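Esterase (Staphylococcus aureus subsp. aureus USA300_TCH1516, PDB 3D7R) probably hydrolyses ester bonds of a substrate not yet identified, as a putative esterase with the alpha/beta hydrolase fold. Local coordinates at residues I58-K63 / K137-H142; D83-R88 / L132-K137; I99-G104 / V167-G172. All blocks are in the same frame, centred on the assembly; numbering follows the deposited sequence.

Interaction 1: I58-K63 / K137-H142; sequences IENRKK and KTPEFH
Lys137 meets Asn60 through the start of its side chain. Its CB lies 3.3 Å from Asn60 ND2, and the two side chains cross at about a right angle. The lysine then folds away, because its chain is bent at chi2 and chi4. NZ ends at Tyr135 O, with Gln110 and His103 as further partners. Both polar atoms of the Asn60 amide have partners: OD1 accepts from Arg56 on its own helix, and ND2 also donates to Ala108 O. Thr138 O comes within 3.0 Å of Asn60 ND2, but the angle is too poor for a hydrogen bond. A water does the joining instead. It accepts from Asn60 ND2 (3.1 Å), donates to Lys137 O (2.8 Å) and accepts from Glu140 N. Pro139 follows a cis peptide bond, and its CD lies 4.3 Å from Asn60 ND2. Glu140 then reaches across to Arg61. Its CG lies anti to the backbone N (chi1 -178°) and the chain beyond is extended. Glu140 OE1 stands 2.7 Å from Arg61 NE, and OE2 is 3.4 Å from NH2. Both bonds of this salt bridge are weak: the one from NE is bent and the one from NH2 is long. The carboxylate and guanidinium planes stand 87° apart. The end of helix 46-61 is thus tied to the loop after strand 129-133 in two ways. A water-bridged amide grips the backbone of the loop. Glu140 shares the arginine with Glu57, so the charge attraction is probably spread over two carboxylates.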
loop_
_atom_site.group_PDB
_atom_site.type_symbol
_atom_site.label_atom_id
_atom_site.label_comp_id
_atom_site.label_asym_id
_atom_site.label_seq_id
_atom_site.Cartn_x
_atom_site.Cartn_y
_atom_site.Cartn_z
ATOM N N ILE A 58 -5.543 -2.801 21.020
ATOM C CA ILE A 58 -5.149 -4.050 21.687
ATOM C C ILE A 58 -4.452 -5.001 20.719
ATOM O O ILE A 58 -3.370 -5.531 21.027
ATOM C CB ILE A 58 -6.394 -4.763 22.310
ATOM C CG1 ILE A 58 -6.933 -3.954 23.494
ATOM C CG2 ILE A 58 -6.057 -6.183 22.769
ATOM C CD1 ILE A 58 -8.302 -4.490 24.032
ATOM N N GLU A 59 -5.055 -5.190 19.543
ATOM C CA GLU A 59 -4.516 -6.117 18.555
ATOM C C GLU A 59 -3.190 -5.645 17.995
ATOM O O GLU A 59 -2.308 -6.457 17.745
ATOM C CB GLU A 59 -5.518 -6.367 17.412
ATOM C CG GLU A 59 -6.782 -7.155 17.845
ATOM C CD GLU A 59 -6.458 -8.479 18.528
ATOM O OE1 GLU A 59 -5.559 -9.210 18.050
ATOM O OE2 GLU A 59 -7.114 -8.788 19.545
ATOM N N ASN A 60 -3.051 -4.337 17.784
ATOM C CA ASN A 60 -1.845 -3.808 17.149
ATOM C C ASN A 60 -0.586 -3.933 18.005
ATOM O O ASN A 60 0.514 -3.908 17.466
ATOM C CB ASN A 60 -2.037 -2.347 16.713
ATOM C CG ASN A 60 -2.926 -2.211 15.483
ATOM O OD1 ASN A 60 -3.125 -3.170 14.723
ATOM N ND2 ASN A 60 -3.479 -1.020 15.290
ATOM N N ARG A 61 -0.747 -4.026 19.326
ATOM C CA ARG A 61 0.403 -4.149 20.239
ATOM C C ARG A 61 1.031 -5.535 20.199
ATOM O O ARG A 61 2.204 -5.701 20.550
ATOM C CB ARG A 61 0.035 -3.799 21.689
ATOM C CG ARG A 61 -0.358 -2.361 21.896
ATOM C CD ARG A 61 -0.126 -1.917 23.327
ATOM N NE ARG A 61 -0.648 -0.572 23.549
ATOM C CZ ARG A 61 -1.809 -0.275 24.135
ATOM N NH1 ARG A 61 -2.620 -1.229 24.595
ATOM N NH2 ARG A 61 -2.159 1.000 24.270
ATOM N N LYS A 62 0.248 -6.526 19.773
ATOM C CA LYS A 62 0.705 -7.920 19.765
ATOM C C LYS A 62 1.730 -8.151 18.651
ATOM O O LYS A 62 1.661 -7.522 17.595
ATOM C CB LYS A 62 -0.483 -8.875 19.597
ATOM C CG LYS A 62 -1.452 -8.800 20.759
ATOM C CD LYS A 62 -2.745 -9.483 20.454
ATOM C CE LYS A 62 -3.603 -9.528 21.709
ATOM N NZ LYS A 62 -4.941 -10.125 21.432
ATOM N N LYS A 63 2.673 -9.059 18.883
ATOM C CA LYS A 63 3.620 -9.384 17.829
ATOM C C LYS A 63 2.864 -9.972 16.638
ATOM O O LYS A 63 2.041 -10.860 16.789
ATOM C CB LYS A 63 4.722 -10.326 18.333
ATOM C CG LYS A 63 5.751 -9.607 19.237
ATOM C CD LYS A 63 6.495 -8.496 18.463
ATOM C CE LYS A 63 7.646 -7.910 19.260
ATOM N NZ LYS A 63 7.963 -6.529 18.773
ATOM N N LYS A 137 0.885 1.738 13.887
ATOM C CA LYS A 137 -0.513 1.838 13.515
ATOM C C LYS A 137 -1.301 2.696 14.469
ATOM O O LYS A 137 -1.014 2.756 15.686
ATOM C CB LYS A 137 -1.175 0.449 13.511
ATOM C CG LYS A 137 -0.530 -0.606 12.626
ATOM C CD LYS A 137 -0.387 -0.117 11.196
ATOM C CE LYS A 137 -0.076 -1.271 10.228
ATOM N NZ LYS A 137 1.303 -1.921 10.496
ATOM N N THR A 138 -2.332 3.329 13.914
ATOM C CA THR A 138 -3.354 3.970 14.716
ATOM C C THR A 138 -4.286 2.873 15.290
ATOM O O THR A 138 -4.372 1.777 14.726
ATOM C CB THR A 138 -4.080 5.098 13.894
ATOM O OG1 THR A 138 -4.187 6.300 14.676
ATOM C CG2 THR A 138 -5.458 4.682 13.323
ATOM N N PRO A 139 -5.028 3.168 16.379
ATOM C CA PRO A 139 -5.219 4.471 17.015
ATOM C C PRO A 139 -4.115 4.936 17.963
ATOM O O PRO A 139 -4.144 6.100 18.366
ATOM C CB PRO A 139 -6.523 4.287 17.804
ATOM C CG PRO A 139 -6.481 2.828 18.208
ATOM C CD PRO A 139 -5.826 2.113 17.036
ATOM N N GLU A 140 -3.184 4.063 18.349
ATOM C CA GLU A 140 -2.139 4.482 19.307
ATOM C C GLU A 140 -1.088 5.417 18.684
ATOM O O GLU A 140 -0.645 6.398 19.288
ATOM C CB GLU A 140 -1.455 3.273 19.951
ATOM C CG GLU A 140 -0.393 3.665 20.981
ATOM C CD GLU A 140 -0.051 2.541 21.951
ATOM O OE1 GLU A 140 -0.293 1.355 21.632
ATOM O OE2 GLU A 140 0.476 2.854 23.046
ATOM N N PHE A 141 -0.682 5.098 17.471
ATOM C CA PHE A 141 0.319 5.900 16.781
ATOM C C PHE A 141 -0.260 6.693 15.615
ATOM O O PHE A 141 -1.384 6.452 15.158
ATOM C CB PHE A 141 1.495 5.001 16.376
ATOM C CG PHE A 141 2.119 4.290 17.554
ATOM C CD1 PHE A 141 2.961 4.983 18.427
ATOM C CD2 PHE A 141 1.820 2.960 17.828
ATOM C CE1 PHE A 141 3.515 4.351 19.532
ATOM C CE2 PHE A 141 2.365 2.320 18.929
ATOM C CZ PHE A 141 3.218 3.008 19.785
ATOM N N HIS A 142 0.528 7.646 15.125
ATOM C CA HIS A 142 0.020 8.649 14.218
ATOM C C HIS A 142 0.954 8.839 13.038
ATOM O O HIS A 142 2.026 8.234 12.972
ATOM C CB HIS A 142 -0.186 9.958 14.992
ATOM C CG HIS A 142 -1.078 9.798 16.188
ATOM N ND1 HIS A 142 -0.593 9.723 17.475
ATOM C CD2 HIS A 142 -2.419 9.635 16.282
ATOM C CE1 HIS A 142 -1.601 9.560 18.316
ATOM N NE2 HIS A 142 -2.721 9.505 17.616
HETATM O O HOH W 1 -2.563 1.138 17.367
#

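Interaction 2: D83-R88 / L132-K137; sequences DMQVFR and LPIYPK
An antiparallel ladder at the outer part of the central sheet joins strand 84-90 to the end of strand 129-133. Phe87 and Leu132 form the hydrogen-bonded pair. Leu132 N reaches Phe87 O at 2.8 Å, and Phe87 N reaches Leu132 O at 3.0 Å. Val86 and Pro133 form the next, non-hydrogen-bonded pair, where the lack of an N-H on the proline costs no bond of the ladder. Ile134 N restores the pattern with a nearly straight bond to Gln85 O (2.9 Å, 176°). Ile134 is also the centre of an inverse gamma turn. A water bridges the two chains next to it, accepting from Gln85 N and donating to Ile134 O. On the Phe87 face, Ile134 CG1 meets the ring at its edge, 3.8 Å from CE2. Trp116 packs edge-to-face on the same ring. On the Val86 face, Met84, a selenomethionine, lies alongside Pro133 and points the same way. With chi1 at 172° its chain runs out away from its own N, and a bend at chi3 sets CE 4.1 Å from Pro133 CB. SE lies 3.8 Å from Tyr135 CA. The other edge of strand 84-90 pairs with strand 75-81. Strand 84-90 thus runs against both neighbours, as in the canonical alpha/beta hydrolase sheet, where the second strand is antiparallel.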
loop_
_atom_site.group_PDB
_atom_site.type_symbol
_atom_site.label_atom_id
_atom_site.label_comp_id
_atom_site.label_asym_id
_atom_site.label_seq_id
_atom_site.Cartn_x
_atom_site.Cartn_y
_atom_site.Cartn_z
ATOM N N ASP A 83 13.199 -2.405 17.466
ATOM C CA ASP A 83 11.960 -2.965 18.040
ATOM C C ASP A 83 10.751 -3.083 17.103
ATOM O O ASP A 83 9.756 -3.677 17.495
ATOM C CB ASP A 83 11.514 -2.200 19.289
ATOM C CG ASP A 83 12.234 -2.648 20.540
ATOM O OD1 ASP A 83 12.674 -1.759 21.295
ATOM O OD2 ASP A 83 12.342 -3.875 20.782
HETATM N N MSE A 84 10.818 -2.519 15.896
HETATM C CA MSE A 84 9.782 -2.769 14.874
HETATM C C MSE A 84 10.048 -4.115 14.199
HETATM O O MSE A 84 11.173 -4.375 13.786
HETATM C CB MSE A 84 9.805 -1.669 13.807
HETATM C CG MSE A 84 8.890 -1.943 12.601
HETATM SE SE MSE A 84 8.725 -0.457 11.335
HETATM C CE MSE A 84 10.541 -0.386 10.635
ATOM N N GLN A 85 9.022 -4.954 14.057
ATOM C CA GLN A 85 9.135 -6.195 13.286
ATOM C C GLN A 85 9.323 -5.891 11.799
ATOM O O GLN A 85 8.560 -5.109 11.230
ATOM C CB GLN A 85 7.874 -7.032 13.423
ATOM C CG GLN A 85 7.690 -7.678 14.789
ATOM C CD GLN A 85 6.425 -8.466 14.810
ATOM O OE1 GLN A 85 5.347 -7.914 14.998
ATOM N NE2 GLN A 85 6.531 -9.759 14.541
ATOM N N VAL A 86 10.320 -6.526 11.183
ATOM C CA VAL A 86 10.494 -6.483 9.726
ATOM C C VAL A 86 10.648 -7.919 9.214
ATOM O O VAL A 86 11.558 -8.639 9.627
ATOM C CB VAL A 86 11.706 -5.631 9.267
ATOM C CG1 VAL A 86 11.785 -5.608 7.725
ATOM C CG2 VAL A 86 11.613 -4.186 9.784
ATOM N N PHE A 87 9.747 -8.340 8.337
ATOM C CA PHE A 87 9.877 -9.648 7.686
ATOM C C PHE A 87 10.533 -9.475 6.323
ATOM O O PHE A 87 10.252 -8.507 5.622
ATOM C CB PHE A 87 8.495 -10.294 7.526
ATOM C CG PHE A 87 7.831 -10.578 8.838
ATOM C CD1 PHE A 87 8.062 -11.791 9.491
ATOM C CD2 PHE A 87 6.997 -9.619 9.439
ATOM C CE1 PHE A 87 7.467 -12.054 10.746
ATOM C CE2 PHE A 87 6.387 -9.881 10.672
ATOM C CZ PHE A 87 6.630 -11.087 11.330
ATOM N N ARG A 88 11.411 -10.405 5.944
ATOM C CA ARG A 88 11.948 -10.404 4.589
ATOM C C ARG A 88 11.661 -11.741 3.938
ATOM O O ARG A 88 11.826 -12.788 4.568
ATOM C CB ARG A 88 13.446 -10.136 4.614
ATOM C CG ARG A 88 13.798 -8.752 5.177
ATOM C CD ARG A 88 15.148 -8.297 4.647
ATOM N NE ARG A 88 15.706 -7.172 5.395
ATOM C CZ ARG A 88 16.816 -6.537 5.045
ATOM N NH1 ARG A 88 17.459 -6.901 3.945
ATOM N NH2 ARG A 88 17.279 -5.539 5.796
ATOM N N LEU A 132 8.875 -6.438 4.424
ATOM C CA LEU A 132 7.578 -6.119 5.028
ATOM C C LEU A 132 7.760 -5.567 6.449
ATOM O O LEU A 132 7.789 -6.331 7.408
ATOM C CB LEU A 132 6.691 -7.383 5.057
ATOM C CG LEU A 132 5.296 -7.311 5.714
ATOM C CD1 LEU A 132 4.407 -6.280 5.019
ATOM C CD2 LEU A 132 4.623 -8.696 5.779
ATOM N N PRO A 133 7.895 -4.228 6.587
ATOM C CA PRO A 133 7.881 -3.581 7.916
ATOM C C PRO A 133 6.483 -3.502 8.552
ATOM O O PRO A 133 5.518 -3.106 7.894
ATOM C CB PRO A 133 8.411 -2.186 7.626
ATOM C CG PRO A 133 7.977 -1.907 6.179
ATOM C CD PRO A 133 8.080 -3.263 5.490
ATOM N N ILE A 134 6.370 -3.905 9.819
ATOM C CA ILE A 134 5.108 -3.758 10.542
ATOM C C ILE A 134 5.153 -2.367 11.209
ATOM O O ILE A 134 5.515 -2.241 12.371
ATOM C CB ILE A 134 4.886 -4.912 11.556
ATOM C CG1 ILE A 134 5.074 -6.287 10.887
ATOM C CG2 ILE A 134 3.510 -4.816 12.215
ATOM C CD1 ILE A 134 4.235 -6.530 9.591
ATOM N N TYR A 135 4.838 -1.335 10.419
ATOM C CA TYR A 135 5.021 0.075 10.794
ATOM C C TYR A 135 3.960 0.478 11.818
ATOM O O TYR A 135 2.909 -0.169 11.903
ATOM C CB TYR A 135 4.956 0.964 9.535
ATOM C CG TYR A 135 3.698 0.738 8.707
ATOM C CD1 TYR A 135 2.478 1.330 9.075
ATOM C CD2 TYR A 135 3.718 -0.079 7.569
ATOM C CE1 TYR A 135 1.333 1.114 8.336
ATOM C CE2 TYR A 135 2.557 -0.307 6.819
ATOM C CZ TYR A 135 1.371 0.286 7.222
ATOM O OH TYR A 135 0.210 0.092 6.500
ATOM N N PRO A 136 4.245 1.505 12.647
ATOM C CA PRO A 136 3.282 1.926 13.678
ATOM C C PRO A 136 1.877 2.207 13.137
ATOM O O PRO A 136 1.708 2.832 12.074
ATOM C CB PRO A 136 3.900 3.221 14.222
ATOM C CG PRO A 136 5.397 2.995 14.070
ATOM C CD PRO A 136 5.500 2.287 12.721
ATOM N N LYS A 137 0.885 1.738 13.887
ATOM C CA LYS A 137 -0.513 1.838 13.515
ATOM C C LYS A 137 -1.301 2.696 14.469
ATOM O O LYS A 137 -1.014 2.756 15.686
ATOM C CB LYS A 137 -1.175 0.449 13.511
ATOM C CG LYS A 137 -0.530 -0.606 12.626
ATOM C CD LYS A 137 -0.387 -0.117 11.196
ATOM C CE LYS A 137 -0.076 -1.271 10.228
ATOM N NZ LYS A 137 1.303 -1.921 10.496
HETATM O O HOH W 2 6.487 -3.595 14.459
#

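Interaction 3: I99-G104 / V167-G172; sequences ILYIHG and VVMGDG
Tyr101 swings its ring anti to the backbone N (chi1 -165°), while Asp171 holds CG between its own N and carbonyl carbon (chi1 70°). These two torsions bring Tyr101 OH to Asp171 OD1 at 2.7 Å. Gly104 N also donates to Asp171 OD1 (2.9 Å), from the opposite face of the carboxylate. Two bonds therefore fix this buried oxygen, and OD2 is taken by His115. Earlier in both segments the strands pair in parallel. Leu100 N binds Val167 O, Met169 N binds Leu100 O, and Ile102 N binds Met169 O (2.8 Å). The last rung, Asp171 N to Ile102 O, is weak at 3.3 Å. Met169, a selenomethionine, lays its CG 3.6 Å from Tyr101 CE1. Its SE sits at the ring edge in a Met-aromatic contact, 4.9 Å from the centroid. Ile99 CG2 packs on Met169 CB at 3.7 Å. Gly172, with a positive phi of 63°, turns the chain from strand into helix, consistent with the nucleophile-elbow turn of alpha/beta hydrolases. The His103-Gly104 loop probably matches the oxyanion-hole loop of related esterases. Strands 129-133 and 195-199 flank the pair within the sheet. Helix 113-126 packs on the Ile99 and Tyr101 face, and helix 143-161 packs on the Leu100 and Ile102 face.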
loop_
_atom_site.group_PDB
_atom_site.type_symbol
_atom_site.label_atom_id
_atom_site.label_comp_id
_atom_site.label_asym_id
_atom_site.label_seq_id
_atom_site.Cartn_x
_atom_site.Cartn_y
_atom_site.Cartn_z
ATOM N N ILE A 99 12.277 -5.035 -2.740
ATOM C CA ILE A 99 10.992 -4.317 -2.777
ATOM C C ILE A 99 10.623 -3.968 -1.330
ATOM O O ILE A 99 10.441 -4.860 -0.492
ATOM C CB ILE A 99 9.849 -5.145 -3.400
ATOM C CG1 ILE A 99 10.103 -5.383 -4.889
ATOM C CG2 ILE A 99 8.484 -4.426 -3.199
ATOM C CD1 ILE A 99 9.276 -6.552 -5.498
ATOM N N LEU A 100 10.568 -2.675 -1.031
ATOM C CA LEU A 100 10.040 -2.218 0.251
ATOM C C LEU A 100 8.529 -2.226 0.126
ATOM O O LEU A 100 7.957 -1.387 -0.578
ATOM C CB LEU A 100 10.546 -0.796 0.579
ATOM C CG LEU A 100 10.071 -0.169 1.897
ATOM C CD1 LEU A 100 10.265 -1.136 3.096
ATOM C CD2 LEU A 100 10.781 1.163 2.158
ATOM N N TYR A 101 7.873 -3.160 0.808
ATOM C CA TYR A 101 6.425 -3.308 0.654
ATOM C C TYR A 101 5.651 -2.687 1.809
ATOM O O TYR A 101 5.812 -3.123 2.956
ATOM C CB TYR A 101 6.006 -4.789 0.463
ATOM C CG TYR A 101 4.579 -4.882 -0.049
ATOM C CD1 TYR A 101 4.311 -5.050 -1.413
ATOM C CD2 TYR A 101 3.503 -4.740 0.821
ATOM C CE1 TYR A 101 3.005 -5.091 -1.882
ATOM C CE2 TYR A 101 2.205 -4.782 0.364
ATOM C CZ TYR A 101 1.964 -4.948 -0.985
ATOM O OH TYR A 101 0.671 -4.973 -1.426
ATOM N N ILE A 102 4.787 -1.711 1.499
ATOM C CA ILE A 102 3.976 -1.007 2.510
ATOM C C ILE A 102 2.526 -1.520 2.436
ATOM O O ILE A 102 1.786 -1.188 1.506
ATOM C CB ILE A 102 4.023 0.543 2.316
ATOM C CG1 ILE A 102 5.476 1.067 2.126
ATOM C CG2 ILE A 102 3.308 1.248 3.474
ATOM C CD1 ILE A 102 6.491 0.679 3.247
ATOM N N HIS A 103 2.134 -2.339 3.412
ATOM C CA HIS A 103 0.891 -3.078 3.329
ATOM C C HIS A 103 -0.346 -2.200 3.589
ATOM O O HIS A 103 -0.276 -1.216 4.335
ATOM C CB HIS A 103 0.924 -4.270 4.285
ATOM C CG HIS A 103 0.810 -3.886 5.729
ATOM N ND1 HIS A 103 -0.402 -3.655 6.342
ATOM C CD2 HIS A 103 1.752 -3.716 6.687
ATOM C CE1 HIS A 103 -0.205 -3.364 7.616
ATOM N NE2 HIS A 103 1.094 -3.398 7.852
ATOM N N GLY A 104 -1.468 -2.543 2.956
ATOM C CA GLY A 104 -2.734 -1.824 3.209
ATOM C C GLY A 104 -3.376 -2.156 4.557
ATOM O O GLY A 104 -2.909 -3.038 5.296
ATOM N N VAL A 167 13.006 -0.867 -4.901
ATOM C CA VAL A 167 11.728 -0.472 -5.478
ATOM C C VAL A 167 10.788 -0.307 -4.285
ATOM O O VAL A 167 10.886 -1.062 -3.310
ATOM C CB VAL A 167 11.225 -1.554 -6.474
ATOM C CG1 VAL A 167 9.740 -1.396 -6.811
ATOM C CG2 VAL A 167 12.107 -1.585 -7.782
ATOM N N VAL A 168 9.898 0.683 -4.344
ATOM C CA VAL A 168 8.897 0.870 -3.282
ATOM C C VAL A 168 7.534 0.445 -3.842
ATOM O O VAL A 168 7.224 0.741 -4.989
ATOM C CB VAL A 168 8.868 2.330 -2.723
ATOM C CG1 VAL A 168 7.755 2.501 -1.665
ATOM C CG2 VAL A 168 10.243 2.710 -2.107
HETATM N N MSE A 169 6.758 -0.292 -3.046
HETATM C CA MSE A 169 5.461 -0.800 -3.468
HETATM C C MSE A 169 4.499 -0.757 -2.279
HETATM O O MSE A 169 4.919 -0.911 -1.140
HETATM C CB MSE A 169 5.628 -2.252 -3.922
HETATM C CG MSE A 169 4.371 -2.904 -4.459
HETATM SE SE MSE A 169 4.754 -4.700 -5.163
HETATM C CE MSE A 169 6.176 -4.259 -6.417
ATOM N N GLY A 170 3.217 -0.544 -2.541
ATOM C CA GLY A 170 2.211 -0.584 -1.475
ATOM C C GLY A 170 0.821 -0.720 -2.055
ATOM O O GLY A 170 0.603 -0.364 -3.218
ATOM N N ASP A 171 -0.120 -1.180 -1.235
ATOM C CA ASP A 171 -1.488 -1.400 -1.689
ATOM C C ASP A 171 -2.448 -0.676 -0.762
ATOM O O ASP A 171 -2.184 -0.584 0.437
ATOM C CB ASP A 171 -1.828 -2.907 -1.737
ATOM C CG ASP A 171 -1.951 -3.538 -0.335
ATOM O OD1 ASP A 171 -0.915 -3.743 0.321
ATOM O OD2 ASP A 171 -3.092 -3.842 0.102
ATOM N N GLY A 172 -3.558 -0.178 -1.309
ATOM C CA GLY A 172 -4.571 0.506 -0.496
ATOM C C GLY A 172 -4.032 1.776 0.146
ATOM O O GLY A 172 -3.342 2.589 -0.498
#

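Overall arrangement
From the N terminus, helix 46-61 ends in interaction 1, whose loop closes only after strand 129-133. Interaction 2 opens and closes within that span, pairing strand 84-90 with strand 129-133. The two share Lys137, and Phe141 packs on Pro136 between them. Interaction 3 begins inside both loops, at strand 98-102, and closes beyond them at strand 166-171, so it crosses each. Strands 129-133 and 98-102 are sheet neighbours, which puts interactions 2 and 3 in one sheet. Tyr135 OH, bonded to His103 O, also joins these two. Together the contacts link helix 46-61, the antiparallel edge of the sheet and its parallel centre.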